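Local coordinates for beta-1,4-mannanase (PDB 4OOU), which hydrolyses internal beta-1,4 linkages in the backbone of mannans, galactomannans and glucomannans, releasing short manno-oligosaccharides, at residues A[79-84]-A[337-342]. Numbering follows the deposited sequence.
Sequences TARVWV and GALTWQ
W83 and W341 meet through the outer corners of their six-membered rings, CZ2 of W83 lying 3.8 Å from CH2 of W341. The planes are inclined at 57° and the centroids lie 5.8 Å apart, an oblique meeting of the two rings. W341 reaches across because its CG stands anti to the backbone N (chi1 -177°), and the same ring turns an edge to R81, whose NH1 sits 4.0 Å from CZ3 of W341 and near the ring plane. That NH1 also lies in the plane of the W83 indole, at its edge. The R81 guanidinium, at the end of an extended chain, is fixed by salt bridges to E177 and to E312, the probable nucleophile, and by N43 and N180. Were W341 replaced by an alanine, the corner of W83 and one edge of the guanidinium would probably lose their aromatic neighbour, and the substrate site a wall. Deeper in the barrel, L339 reaches past strand 35-43 to the other strand, with CD2 at 4.0 Å from R81 CB and CD1 equally far from T79 CG2. Strand 35-43 pairs in parallel with both strands, and these side chains lead from the TIM-barrel core to the mannan-binding cleft of a family 5 glycoside hydrolase.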
ATOM      1  N   THR A  79      -3.458  -0.338 -12.074  1.00 40.40           N
ATOM      2  CA  THR A  79      -3.048  -0.751 -10.754  1.00 38.60           C
ATOM      3  C   THR A  79      -4.262  -1.041  -9.888  1.00 33.94           C
ATOM      4  O   THR A  79      -5.249  -0.332  -9.942  1.00 30.93           O
ATOM      5  CB  THR A  79      -2.182   0.352 -10.096  1.00 41.19           C
ATOM      6  OG1 THR A  79      -0.927   0.437 -10.772  1.00 46.27           O
ATOM      7  CG2 THR A  79      -1.911   0.067  -8.616  1.00 41.80           C
ATOM      8  N   ALA A  80      -4.151  -2.083  -9.075  1.00 34.11           N
ATOM      9  CA  ALA A  80      -5.112  -2.373  -8.023  1.00 33.73           C
ATOM     10  C   ALA A  80      -4.383  -2.653  -6.707  1.00 34.93           C
ATOM     11  O   ALA A  80      -3.446  -3.446  -6.668  1.00 36.12           O
ATOM     12  CB  ALA A  80      -5.968  -3.565  -8.408  1.00 34.08           C
ATOM     13  N   ARG A  81      -4.807  -1.982  -5.637  1.00 35.98           N
ATOM     14  CA  ARG A  81      -4.295  -2.239  -4.287  1.00 34.52           C
ATOM     15  C   ARG A  81      -5.311  -3.171  -3.596  1.00 37.65           C
ATOM     16  O   ARG A  81      -6.541  -2.909  -3.577  1.00 30.65           O
ATOM     17  CB  ARG A  81      -4.157  -0.929  -3.540  1.00 33.62           C
ATOM     18  CG  ARG A  81      -3.486  -0.949  -2.176  1.00 33.27           C
ATOM     19  CD  ARG A  81      -3.511   0.457  -1.612  1.00 29.72           C
ATOM     20  NE  ARG A  81      -2.917   0.574  -0.296  1.00 30.24           N
ATOM     21  CZ  ARG A  81      -3.551   0.920   0.822  1.00 29.36           C
ATOM     22  NH1 ARG A  81      -4.867   1.177   0.831  1.00 28.81           N
ATOM     23  NH2 ARG A  81      -2.855   1.035   1.946  1.00 25.56           N
ATOM     24  N   VAL A  82      -4.795  -4.277  -3.055  1.00 37.79           N
ATOM     25  CA  VAL A  82      -5.660  -5.313  -2.537  1.00 37.91           C
ATOM     26  C   VAL A  82      -5.049  -5.940  -1.302  1.00 35.99           C
ATOM     27  O   VAL A  82      -3.858  -6.178  -1.252  1.00 33.76           O
ATOM     28  CB  VAL A  82      -5.952  -6.365  -3.621  1.00 42.15           C
ATOM     29  CG1 VAL A  82      -4.677  -6.841  -4.268  1.00 40.64           C
ATOM     30  CG2 VAL A  82      -6.755  -7.541  -3.052  1.00 45.81           C
ATOM     31  N   TRP A  83      -5.903  -6.180  -0.307  1.00 35.87           N
ATOM     32  CA  TRP A  83      -5.501  -6.496   1.052  1.00 35.59           C
ATOM     33  C   TRP A  83      -5.435  -8.014   1.264  1.00 36.28           C
ATOM     34  O   TRP A  83      -6.262  -8.750   0.724  1.00 38.33           O
ATOM     35  CB  TRP A  83      -6.500  -5.854   2.018  1.00 34.58           C
ATOM     36  CG  TRP A  83      -6.425  -4.345   2.137  1.00 35.51           C
ATOM     37  CD1 TRP A  83      -5.980  -3.449   1.204  1.00 33.18           C
ATOM     38  CD2 TRP A  83      -6.829  -3.569   3.257  1.00 34.26           C
ATOM     39  NE1 TRP A  83      -6.057  -2.178   1.692  1.00 31.13           N
ATOM     40  CE2 TRP A  83      -6.582  -2.226   2.947  1.00 33.56           C
ATOM     41  CE3 TRP A  83      -7.366  -3.886   4.500  1.00 36.54           C
ATOM     42  CZ2 TRP A  83      -6.842  -1.210   3.832  1.00 36.06           C
ATOM     43  CZ3 TRP A  83      -7.624  -2.879   5.382  1.00 35.10           C
ATOM     44  CH2 TRP A  83      -7.367  -1.557   5.051  1.00 34.51           C
ATOM     45  N   VAL A  84      -4.453  -8.469   2.051  1.00 36.32           N
ATOM     46  CA  VAL A  84      -4.193  -9.910   2.255  1.00 34.90           C
ATOM     47  C   VAL A  84      -4.422 -10.443   3.690  1.00 34.13           C
ATOM     48  O   VAL A  84      -5.487 -11.011   3.974  1.00 36.54           O
ATOM     49  CB  VAL A  84      -2.789 -10.332   1.737  1.00 35.60           C
ATOM     50  CG1 VAL A  84      -2.706 -11.862   1.647  1.00 34.33           C
ATOM     51  CG2 VAL A  84      -2.524  -9.718   0.370  1.00 35.61           C
ATOM     52  N   GLY A 337       1.384   8.332  -8.424  1.00 32.79           N
ATOM     53  CA  GLY A 337       0.153   7.640  -8.770  1.00 30.37           C
ATOM     54  C   GLY A 337      -1.046   8.161  -7.986  1.00 31.68           C
ATOM     55  O   GLY A 337      -0.883   9.015  -7.104  1.00 28.79           O
ATOM     56  N   ALA A 338      -2.240   7.630  -8.287  1.00 28.50           N
ATOM     57  CA  ALA A 338      -3.468   7.974  -7.541  1.00 29.14           C
ATOM     58  C   ALA A 338      -4.506   6.868  -7.613  1.00 29.70           C
ATOM     59  O   ALA A 338      -4.861   6.401  -8.715  1.00 26.15           O
ATOM     60  CB  ALA A 338      -4.071   9.263  -8.059  1.00 28.59           C
ATOM     61  N   LEU A 339      -5.017   6.486  -6.437  1.00 32.56           N
ATOM     62  CA  LEU A 339      -5.828   5.268  -6.270  1.00 33.55           C
ATOM     63  C   LEU A 339      -7.062   5.571  -5.466  1.00 33.44           C
ATOM     64  O   LEU A 339      -6.956   6.044  -4.336  1.00 34.68           O
ATOM     65  CB  LEU A 339      -5.011   4.199  -5.515  1.00 36.56           C
ATOM     66  CG  LEU A 339      -4.242   3.092  -6.240  1.00 36.04           C
ATOM     67  CD1 LEU A 339      -3.609   3.564  -7.518  1.00 36.76           C
ATOM     68  CD2 LEU A 339      -3.180   2.539  -5.325  1.00 35.61           C
ATOM     69  N   THR A 340      -8.223   5.278  -6.029  1.00 34.70           N
ATOM     70  CA  THR A 340      -9.492   5.620  -5.391  1.00 36.99           C
ATOM     71  C   THR A 340      -9.819   4.601  -4.332  1.00 35.83           C
ATOM     72  O   THR A 340      -9.247   3.513  -4.319  1.00 37.81           O
ATOM     73  CB  THR A 340     -10.662   5.693  -6.413  1.00 39.28           C
ATOM     74  OG1 THR A 340     -10.678   4.507  -7.242  1.00 40.71           O
ATOM     75  CG2 THR A 340     -10.517   6.924  -7.306  1.00 36.85           C
ATOM     76  N   TRP A 341     -10.725   4.976  -3.446  1.00 31.84           N
ATOM     77  CA  TRP A 341     -11.236   4.082  -2.439  1.00 33.09           C
ATOM     78  C   TRP A 341     -12.783   4.027  -2.558  1.00 33.38           C
ATOM     79  O   TRP A 341     -13.394   5.073  -2.536  1.00 30.51           O
ATOM     80  CB  TRP A 341     -10.839   4.576  -1.036  1.00 33.88           C
ATOM     81  CG  TRP A 341     -11.299   3.622   0.018  1.00 33.06           C
ATOM     82  CD1 TRP A 341     -12.515   3.601   0.607  1.00 34.16           C
ATOM     83  CD2 TRP A 341     -10.575   2.499   0.548  1.00 34.13           C
ATOM     84  NE1 TRP A 341     -12.609   2.535   1.469  1.00 35.94           N
ATOM     85  CE2 TRP A 341     -11.425   1.850   1.457  1.00 35.80           C
ATOM     86  CE3 TRP A 341      -9.288   1.995   0.353  1.00 33.92           C
ATOM     87  CZ2 TRP A 341     -11.029   0.728   2.179  1.00 37.18           C
ATOM     88  CZ3 TRP A 341      -8.898   0.876   1.056  1.00 36.89           C
ATOM     89  CH2 TRP A 341      -9.765   0.254   1.966  1.00 37.40           C
ATOM     90  N   GLN A 342     -13.419   2.857  -2.729  1.00 33.82           N
ATOM     91  CA  GLN A 342     -12.771   1.572  -3.116  1.00 34.37           C
ATOM     92  C   GLN A 342     -13.784   0.840  -3.976  1.00 35.81           C
ATOM     93  O   GLN A 342     -14.984   1.177  -3.959  1.00 37.04           O
ATOM     94  CB  GLN A 342     -12.449   0.716  -1.901  1.00 34.05           C
ATOM     95  CG  GLN A 342     -13.701   0.156  -1.235  1.00 35.37           C
ATOM     96  CD  GLN A 342     -13.467  -0.558   0.083  1.00 37.73           C
ATOM     97  OE1 GLN A 342     -14.280  -0.450   1.013  1.00 38.46           O
ATOM     98  NE2 GLN A 342     -12.377  -1.316   0.170  1.00 40.53           N
TER